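Local coordinates for phiAB6 tailspike (Unidentified phage, PDB 5JS4), which probably binds and fragments the exopolysaccharide of Acinetobacter baumannii as the trimeric, beta-helical tailspike of a bacteriophage, at residues P335-L340 and S353-D358; V378-V383 and L406-T411; R432-C437 and A457-G462. All blocks are in the same frame, centred on the assembly; numbering follows the deposited sequence.

Contact 1 (P335-L340 and S353-D358); sequences PTIQNL and SFIEID
I355 and I357 each set CG1 anti to the backbone N (chi1 -166° and -176°), which sends their CD1 methyls across to I337. I337 instead has CG1 anti to the carbonyl carbon (chi1 -53°), and CD1 extends from there to meet both isoleucines tip to tip. The I337 CD1 methyl touches both branches of I355, CG2 at 3.8 Å and CD1 at 3.9 Å. The same I337 CD1 is 4.0 Å from I357 CD1, so one methyl serves two partners.

Beside this trio lies an apolar pair. L340 and F354 come from opposite directions, and L340 CD2 meets the ring at its edge, near the ring plane, 3.9 Å from F354 CZ. No hydrogen bond crosses between the segments, and every touching residue is buried. The F354 ring also meets F330 and F372, and L297 lies against L340, F354 and I355.

The backbones of P335 and I337 bond to N363 in the next coil, while strand 353-358 belongs to a different, parallel sheet. Between the two segments the contact is made almost wholly by side chains. This is the apolar interior of a right-handed parallel beta-helix, as in the pectate lyase-like family.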
loop_
_atom_site.group_PDB
_atom_site.type_symbol
_atom_site.label_atom_id
_atom_site.label_comp_id
_atom_site.label_asym_id
_atom_site.label_seq_id
_atom_site.Cartn_x
_atom_site.Cartn_y
_atom_site.Cartn_z
ATOM N N PRO A 335 17.294 -18.170 13.209
ATOM C CA PRO A 335 16.383 -17.363 12.393
ATOM C C PRO A 335 15.059 -16.979 13.060
ATOM O O PRO A 335 14.190 -16.430 12.391
ATOM C CB PRO A 335 16.108 -18.275 11.195
ATOM C CG PRO A 335 16.205 -19.648 11.760
ATOM C CD PRO A 335 17.281 -19.588 12.807
ATOM N N THR A 336 14.909 -17.259 14.352
ATOM C CA THR A 336 13.663 -17.005 15.069
ATOM C C THR A 336 13.926 -16.220 16.345
ATOM O O THR A 336 14.783 -16.601 17.137
ATOM C CB THR A 336 12.989 -18.336 15.460
ATOM O OG1 THR A 336 12.738 -19.111 14.282
ATOM C CG2 THR A 336 11.681 -18.104 16.210
ATOM N N ILE A 337 13.199 -15.120 16.524
ATOM C CA ILE A 337 13.023 -14.496 17.838
ATOM C C ILE A 337 11.531 -14.222 17.962
ATOM O O ILE A 337 10.988 -13.458 17.176
ATOM C CB ILE A 337 13.798 -13.174 18.009
ATOM C CG1 ILE A 337 15.277 -13.356 17.659
ATOM C CG2 ILE A 337 13.661 -12.671 19.443
ATOM C CD1 ILE A 337 16.075 -12.070 17.631
ATOM N N GLN A 338 10.866 -14.844 18.929
ATOM C CA GLN A 338 9.416 -14.689 19.032
ATOM C C GLN A 338 8.859 -14.894 20.429
ATOM O O GLN A 338 9.456 -15.582 21.257
ATOM C CB GLN A 338 8.704 -15.631 18.055
ATOM C CG GLN A 338 8.863 -17.112 18.356
ATOM C CD GLN A 338 8.024 -17.988 17.438
ATOM O OE1 GLN A 338 7.900 -17.716 16.244
ATOM N NE2 GLN A 338 7.448 -19.046 17.992
ATOM N N ASN A 339 7.696 -14.287 20.665
ATOM C CA ASN A 339 6.909 -14.531 21.865
ATOM C C ASN A 339 7.729 -14.229 23.113
ATOM O O ASN A 339 7.762 -15.023 24.049
ATOM C CB ASN A 339 6.434 -15.990 21.865
ATOM C CG ASN A 339 5.434 -16.286 22.961
ATOM O OD1 ASN A 339 4.523 -15.503 23.203
ATOM N ND2 ASN A 339 5.599 -17.424 23.628
ATOM N N LEU A 340 8.391 -13.074 23.112
ATOM C CA LEU A 340 9.458 -12.800 24.067
ATOM C C LEU A 340 9.358 -11.417 24.691
ATOM O O LEU A 340 9.067 -10.439 24.013
ATOM C CB LEU A 340 10.815 -12.931 23.370
ATOM C CG LEU A 340 12.063 -12.587 24.188
ATOM C CD1 LEU A 340 12.251 -13.565 25.336
ATOM C CD2 LEU A 340 13.282 -12.570 23.281
ATOM N N SER A 353 23.976 -4.564 24.752
ATOM C CA SER A 353 22.994 -4.794 23.689
ATOM C C SER A 353 22.338 -6.155 23.902
ATOM O O SER A 353 22.870 -6.986 24.637
ATOM C CB SER A 353 23.670 -4.704 22.321
ATOM O OG SER A 353 24.088 -3.370 22.064
ATOM N N PHE A 354 21.177 -6.390 23.285
ATOM C CA PHE A 354 20.420 -7.608 23.599
ATOM C C PHE A 354 20.820 -8.835 22.784
ATOM O O PHE A 354 21.264 -9.828 23.356
ATOM C CB PHE A 354 18.901 -7.400 23.514
ATOM C CG PHE A 354 18.113 -8.658 23.771
ATOM C CD1 PHE A 354 18.348 -9.418 24.914
ATOM C CD2 PHE A 354 17.148 -9.098 22.872
ATOM C CE1 PHE A 354 17.644 -10.583 25.156
ATOM C CE2 PHE A 354 16.436 -10.263 23.112
ATOM C CZ PHE A 354 16.688 -11.007 24.255
ATOM N N ILE A 355 20.655 -8.785 21.465
ATOM C CA ILE A 355 20.807 -9.993 20.655
ATOM C C ILE A 355 21.396 -9.735 19.266
ATOM O O ILE A 355 21.070 -8.743 18.610
ATOM C CB ILE A 355 19.449 -10.732 20.558
ATOM C CG1 ILE A 355 19.627 -12.155 20.019
ATOM C CG2 ILE A 355 18.447 -9.926 19.738
ATOM C CD1 ILE A 355 18.532 -13.099 20.464
ATOM N N GLU A 356 22.282 -10.636 18.843
ATOM C CA GLU A 356 22.867 -10.609 17.509
ATOM C C GLU A 356 22.247 -11.710 16.666
ATOM O O GLU A 356 22.232 -12.876 17.068
ATOM C CB GLU A 356 24.384 -10.781 17.569
ATOM C CG GLU A 356 25.080 -9.591 18.204
ATOM C CD GLU A 356 26.584 -9.725 18.280
ATOM O OE1 GLU A 356 27.154 -10.607 17.605
ATOM O OE2 GLU A 356 27.195 -8.925 19.018
ATOM N N ILE A 357 21.734 -11.327 15.501
ATOM C CA ILE A 357 21.064 -12.251 14.590
ATOM C C ILE A 357 21.527 -11.955 13.163
ATOM O O ILE A 357 21.688 -10.796 12.788
ATOM C CB ILE A 357 19.523 -12.147 14.723
ATOM C CG1 ILE A 357 18.839 -13.191 13.837
ATOM C CG2 ILE A 357 19.032 -10.736 14.404
ATOM C CD1 ILE A 357 17.348 -13.324 14.073
ATOM N N ASP A 358 21.762 -12.996 12.370
ATOM C CA ASP A 358 22.236 -12.793 11.005
ATOM C C ASP A 358 21.133 -12.208 10.123
ATOM O O ASP A 358 19.947 -12.510 10.296
ATOM C CB ASP A 358 22.762 -14.091 10.400
ATOM C CG ASP A 358 23.562 -13.850 9.135
ATOM O OD1 ASP A 358 24.707 -13.355 9.233
ATOM O OD2 ASP A 358 23.044 -14.141 8.044
#

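Contact 2 (V378-V383 and L406-T411); sequences VKQALV and LNRVST
Successive coils of the parallel beta-helix meet here at a corner, where the chain turns at Q380 and again at V383. On the outer side, Q380 OE1 accepts a hydrogen bond from R408 NE at 2.7 Å. The oxygen lies in the guanidinium plane, at its edge, and the N-H...O angle is 165°. The amide and guanidinium planes stand 83° apart. Q380 bends at chi2 (-54°), while R408 stays extended from CG to NE and reaches over to it. A water donates to the same Q380 OE1 and accepts from L406 N, so two bonds hold this oxygen.

Further along, the A381 methyl packs between R408 CB and S410 OG, at 3.8 Å from R408 CB. L382 N donates to S410 OG at 3.0 Å. T411 N donates to L382 O at 2.8 Å. A second water donates to L382 O and V409 O, so L382 O has two donors. V383 CA also makes a CA-H...O contact of 3.3 Å to T411 O.

A second subunit packs on V383 through its Y419 and on T411 through its W465. D404 fixes the approach to the short strand 410-411 by accepting from R408 N and V409 N. Strand 398-402 lies against V378 and S410, and strand 353-358 lies beside K379 and Q380. Strand 433-435 is the parallel neighbour of strand 410-411.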
loop_
_atom_site.group_PDB
_atom_site.type_symbol
_atom_site.label_atom_id
_atom_site.label_comp_id
_atom_site.label_asym_id
_atom_site.label_seq_id
_atom_site.Cartn_x
_atom_site.Cartn_y
_atom_site.Cartn_z
ATOM N N VAL A 378 21.759 -6.587 13.989
ATOM C CA VAL A 378 21.769 -7.397 12.778
ATOM C C VAL A 378 23.207 -7.567 12.318
ATOM O O VAL A 378 23.923 -6.583 12.155
ATOM C CB VAL A 378 20.959 -6.743 11.642
ATOM C CG1 VAL A 378 20.969 -7.629 10.403
ATOM C CG2 VAL A 378 19.529 -6.467 12.090
ATOM N N LYS A 379 23.622 -8.812 12.111
ATOM C CA LYS A 379 24.955 -9.103 11.597
ATOM C C LYS A 379 24.896 -9.299 10.085
ATOM O O LYS A 379 23.887 -9.764 9.544
ATOM C CB LYS A 379 25.554 -10.329 12.292
ATOM C CG LYS A 379 25.600 -10.236 13.815
ATOM C CD LYS A 379 26.440 -9.078 14.340
ATOM C CE LYS A 379 27.929 -9.362 14.242
ATOM N NZ LYS A 379 28.747 -8.229 14.761
ATOM N N GLN A 380 25.985 -8.928 9.415
ATOM C CA GLN A 380 26.046 -8.874 7.955
ATOM C C GLN A 380 24.924 -7.975 7.408
ATOM O O GLN A 380 24.686 -6.908 7.969
ATOM C CB GLN A 380 26.072 -10.288 7.355
ATOM C CG GLN A 380 27.297 -11.085 7.785
ATOM C CD GLN A 380 28.597 -10.342 7.503
ATOM O OE1 GLN A 380 28.805 -9.833 6.397
ATOM N NE2 GLN A 380 29.471 -10.263 8.502
ATOM N N ALA A 381 24.241 -8.378 6.338
ATOM C CA ALA A 381 23.225 -7.522 5.719
ATOM C C ALA A 381 21.881 -8.229 5.621
ATOM O O ALA A 381 21.815 -9.457 5.556
ATOM C CB ALA A 381 23.685 -7.074 4.341
ATOM N N LEU A 382 20.808 -7.444 5.609
ATOM C CA LEU A 382 19.466 -8.002 5.464
ATOM C C LEU A 382 19.299 -8.700 4.122
ATOM O O LEU A 382 19.785 -8.225 3.097
ATOM C CB LEU A 382 18.392 -6.915 5.550
ATOM C CG LEU A 382 18.361 -5.958 6.735
ATOM C CD1 LEU A 382 17.177 -5.013 6.589
ATOM C CD2 LEU A 382 18.280 -6.720 8.043
ATOM N N VAL A 383 18.607 -9.830 4.148
ATOM C CA VAL A 383 18.029 -10.427 2.947
ATOM C C VAL A 383 17.049 -11.506 3.410
ATOM O O VAL A 383 17.421 -12.419 4.145
ATOM C CB VAL A 383 19.100 -10.954 1.950
ATOM C CG1 VAL A 383 20.287 -11.574 2.675
ATOM C CG2 VAL A 383 18.489 -11.921 0.941
ATOM N N LEU A 406 30.948 -5.289 5.823
ATOM C CA LEU A 406 31.514 -5.668 4.526
ATOM C C LEU A 406 30.786 -5.032 3.333
ATOM O O LEU A 406 31.098 -5.341 2.182
ATOM C CB LEU A 406 31.516 -7.191 4.373
ATOM C CG LEU A 406 32.225 -8.000 5.464
ATOM C CD1 LEU A 406 32.131 -9.484 5.149
ATOM C CD2 LEU A 406 33.679 -7.577 5.624
ATOM N N ASN A 407 29.820 -4.155 3.608
ATOM C CA ASN A 407 29.080 -3.449 2.560
ATOM C C ASN A 407 28.448 -4.418 1.556
ATOM O O ASN A 407 28.585 -4.254 0.342
ATOM C CB ASN A 407 29.996 -2.442 1.844
ATOM C CG ASN A 407 29.226 -1.449 0.987
ATOM O OD1 ASN A 407 28.166 -0.963 1.381
ATOM N ND2 ASN A 407 29.759 -1.139 -0.190
ATOM N N ARG A 408 27.763 -5.434 2.078
ATOM C CA ARG A 408 27.054 -6.405 1.242
ATOM C C ARG A 408 25.814 -5.788 0.590
ATOM O O ARG A 408 25.387 -6.236 -0.473
ATOM C CB ARG A 408 26.629 -7.623 2.068
ATOM C CG ARG A 408 27.770 -8.485 2.582
ATOM C CD ARG A 408 27.225 -9.677 3.355
ATOM N NE ARG A 408 28.280 -10.550 3.869
ATOM C CZ ARG A 408 28.837 -11.561 3.203
ATOM N NH1 ARG A 408 28.462 -11.862 1.960
ATOM N NH2 ARG A 408 29.788 -12.283 3.787
ATOM N N VAL A 409 25.266 -4.761 1.244
ATOM C CA VAL A 409 24.012 -4.087 0.865
ATOM C C VAL A 409 22.815 -4.902 1.348
ATOM O O VAL A 409 22.613 -6.041 0.931
ATOM C CB VAL A 409 23.890 -3.775 -0.648
ATOM C CG1 VAL A 409 22.611 -2.992 -0.926
ATOM C CG2 VAL A 409 25.095 -2.980 -1.131
ATOM N N SER A 410 22.038 -4.301 2.244
ATOM C CA SER A 410 20.830 -4.918 2.778
ATOM C C SER A 410 19.703 -4.860 1.758
ATOM O O SER A 410 19.521 -3.848 1.079
ATOM C CB SER A 410 20.397 -4.205 4.061
ATOM O OG SER A 410 21.269 -4.510 5.131
ATOM N N THR A 411 18.961 -5.959 1.646
ATOM C CA THR A 411 17.789 -6.015 0.781
ATOM C C THR A 411 16.641 -6.744 1.452
ATOM O O THR A 411 16.816 -7.407 2.477
ATOM C CB THR A 411 18.063 -6.758 -0.546
ATOM O OG1 THR A 411 18.110 -8.171 -0.308
ATOM C CG2 THR A 411 19.362 -6.295 -1.191
HETATM O O HOH W 1 28.626 -6.926 6.258
HETATM O O HOH W 2 21.934 -8.671 1.432
#

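Contact 3 (R432-C437 and A457-G462); sequences RDVHGC and AHCGFG
The A457 methyl sits squarely over one face of the H435 imidazole. This is a CH-pi contact: A457 CB lies 3.6 Å from the H435 ring centroid, 9° off the ring normal. H435 holds CG anti to its carbonyl carbon (chi1 -76°), which swings the ring across to the alanine. Y487, in the coil after that of A457, touches both.

The backbone beneath sets this pair in place. H435 and A457 form a parallel beta bridge, with their side chains on the same face. A457 N donates to V434 O at 2.9 Å, and G436 N donates to A457 O at 3.0 Å. H435 CA adds a CA-H...O contact to A457 O.

The chain then bends at G436, whose positive phi suits glycine, and at H458. These are successive coils of the parallel beta-helix, bonded strand to strand and turning together at G436 and H458. G436 CA makes a CA-H...O contact to H458 O. Past the bend, G460 N donates to C437 O at 2.8 Å. C459 SG accepts a hydrogen bond from C437 N at 3.5 Å and packs on V434 CG1 at 4.0 Å. Thus the sulfur serves both a polar and an apolar partner.

C459 N in turn donates to N489 OD1 of strand 489-491. The H458 ring stacks on Y494 of a second subunit, and H458 O accepts from K463 of that subunit. Strand 433-435 lies between strands 410-411 and 455-457 in a parallel sheet, and strand 460-469 continues the neighbouring face beside strand 438-447.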
loop_
_atom_site.group_PDB
_atom_site.type_symbol
_atom_site.label_atom_id
_atom_site.label_comp_id
_atom_site.label_asym_id
_atom_site.label_seq_id
_atom_site.Cartn_x
_atom_site.Cartn_y
_atom_site.Cartn_z
ATOM N N ARG A 432 25.115 1.667 6.429
ATOM C CA ARG A 432 25.310 1.683 4.985
ATOM C C ARG A 432 23.975 1.633 4.223
ATOM O O ARG A 432 23.082 2.431 4.519
ATOM C CB ARG A 432 26.304 0.587 4.587
ATOM C CG ARG A 432 27.681 0.814 5.204
ATOM C CD ARG A 432 28.683 -0.249 4.800
ATOM N NE ARG A 432 30.040 0.107 5.211
ATOM C CZ ARG A 432 30.509 0.042 6.457
ATOM N NH1 ARG A 432 31.767 0.402 6.702
ATOM N NH2 ARG A 432 29.747 -0.373 7.468
ATOM N N ASP A 433 23.831 0.723 3.258
ATOM C CA ASP A 433 22.803 0.853 2.217
ATOM C C ASP A 433 21.660 -0.145 2.360
ATOM O O ASP A 433 21.874 -1.305 2.708
ATOM C CB ASP A 433 23.438 0.688 0.834
ATOM C CG ASP A 433 24.557 1.681 0.575
ATOM O OD1 ASP A 433 24.737 2.625 1.376
ATOM O OD2 ASP A 433 25.257 1.517 -0.443
ATOM N N VAL A 434 20.450 0.322 2.060
ATOM C CA VAL A 434 19.234 -0.479 2.169
ATOM C C VAL A 434 18.442 -0.389 0.864
ATOM O O VAL A 434 18.136 0.710 0.400
ATOM C CB VAL A 434 18.361 0.024 3.335
ATOM C CG1 VAL A 434 17.145 -0.862 3.519
ATOM C CG2 VAL A 434 19.166 0.069 4.621
ATOM N N HIS A 435 18.120 -1.550 0.288
ATOM C CA HIS A 435 17.409 -1.655 -0.988
ATOM C C HIS A 435 16.189 -2.556 -0.841
ATOM O O HIS A 435 16.278 -3.610 -0.225
ATOM C CB HIS A 435 18.306 -2.295 -2.054
ATOM C CG HIS A 435 19.361 -1.390 -2.610
ATOM N ND1 HIS A 435 20.279 -0.731 -1.825
ATOM C CD2 HIS A 435 19.670 -1.077 -3.889
ATOM C CE1 HIS A 435 21.094 -0.032 -2.595
ATOM N NE2 HIS A 435 20.749 -0.227 -3.853
ATOM N N GLY A 436 15.059 -2.168 -1.424
ATOM C CA GLY A 436 13.923 -3.087 -1.548
ATOM C C GLY A 436 13.301 -3.543 -0.241
ATOM O O GLY A 436 12.707 -4.621 -0.180
ATOM N N CYS A 437 13.430 -2.725 0.799
ATOM C CA CYS A 437 12.879 -3.042 2.110
ATOM C C CYS A 437 11.539 -2.337 2.289
ATOM O O CYS A 437 11.253 -1.355 1.606
ATOM C CB CYS A 437 13.860 -2.633 3.210
ATOM S SG CYS A 437 15.372 -3.629 3.248
ATOM N N ALA A 457 17.163 2.939 -1.187
ATOM C CA ALA A 457 16.867 2.757 -2.600
ATOM C C ALA A 457 15.715 1.782 -2.788
ATOM O O ALA A 457 15.732 0.684 -2.242
ATOM C CB ALA A 457 18.101 2.246 -3.328
ATOM N N HIS A 458 14.711 2.191 -3.556
ATOM C CA HIS A 458 13.599 1.307 -3.916
ATOM C C HIS A 458 12.950 0.635 -2.710
ATOM O O HIS A 458 12.631 -0.554 -2.742
ATOM C CB HIS A 458 14.065 0.266 -4.933
ATOM C CG HIS A 458 14.637 0.864 -6.176
ATOM N ND1 HIS A 458 13.870 1.538 -7.102
ATOM C CD2 HIS A 458 15.907 0.904 -6.640
ATOM C CE1 HIS A 458 14.643 1.958 -8.086
ATOM N NE2 HIS A 458 15.884 1.589 -7.829
ATOM N N CYS A 459 12.753 1.414 -1.649
ATOM C CA CYS A 459 12.097 0.931 -0.446
ATOM C C CYS A 459 10.659 1.422 -0.413
ATOM O O CYS A 459 10.319 2.419 -1.050
ATOM C CB CYS A 459 12.837 1.412 0.801
ATOM S SG CYS A 459 14.441 0.619 1.048
ATOM N N GLY A 460 9.829 0.701 0.331
ATOM C CA GLY A 460 8.450 1.088 0.570
ATOM C C GLY A 460 8.286 1.599 1.985
ATOM O O GLY A 460 8.790 0.996 2.936
ATOM N N PHE A 461 7.586 2.721 2.112
ATOM C CA PHE A 461 7.256 3.305 3.400
ATOM C C PHE A 461 5.756 3.535 3.459
ATOM O O PHE A 461 5.191 4.230 2.614
ATOM C CB PHE A 461 8.012 4.611 3.605
ATOM C CG PHE A 461 9.495 4.434 3.666
ATOM C CD1 PHE A 461 10.121 4.141 4.869
ATOM C CD2 PHE A 461 10.265 4.542 2.518
ATOM C CE1 PHE A 461 11.490 3.964 4.927
ATOM C CE2 PHE A 461 11.636 4.366 2.571
ATOM C CZ PHE A 461 12.248 4.075 3.776
ATOM N N GLY A 462 5.122 2.926 4.454
ATOM C CA GLY A 462 3.693 3.049 4.662
ATOM C C GLY A 462 3.401 4.061 5.747
ATOM O O GLY A 462 3.970 5.156 5.758
#

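How the contacts relate
The three contacts come in series along the chain, each closing before the next opens. Their centres are about 16 Å apart for contacts 1 and 2, about 12 Å for 2 and 3, and about 22 Å for 1 and 3, which do not touch. Contact 1 touches contact 2 because strands 353-358 and 374-379 are neighbours; I357 O and K379 N probably form a hydrogen bond. Contact 2 touches contact 3 through neighbouring strands 410-411 and 433-435, where S410 probably bonds to the backbones of D433 and H435. Contact 1 spans the interior, whereas contacts 2 and 3 join coils at corners. All three touch the second subunit, so these coils also take part in the trimer interface.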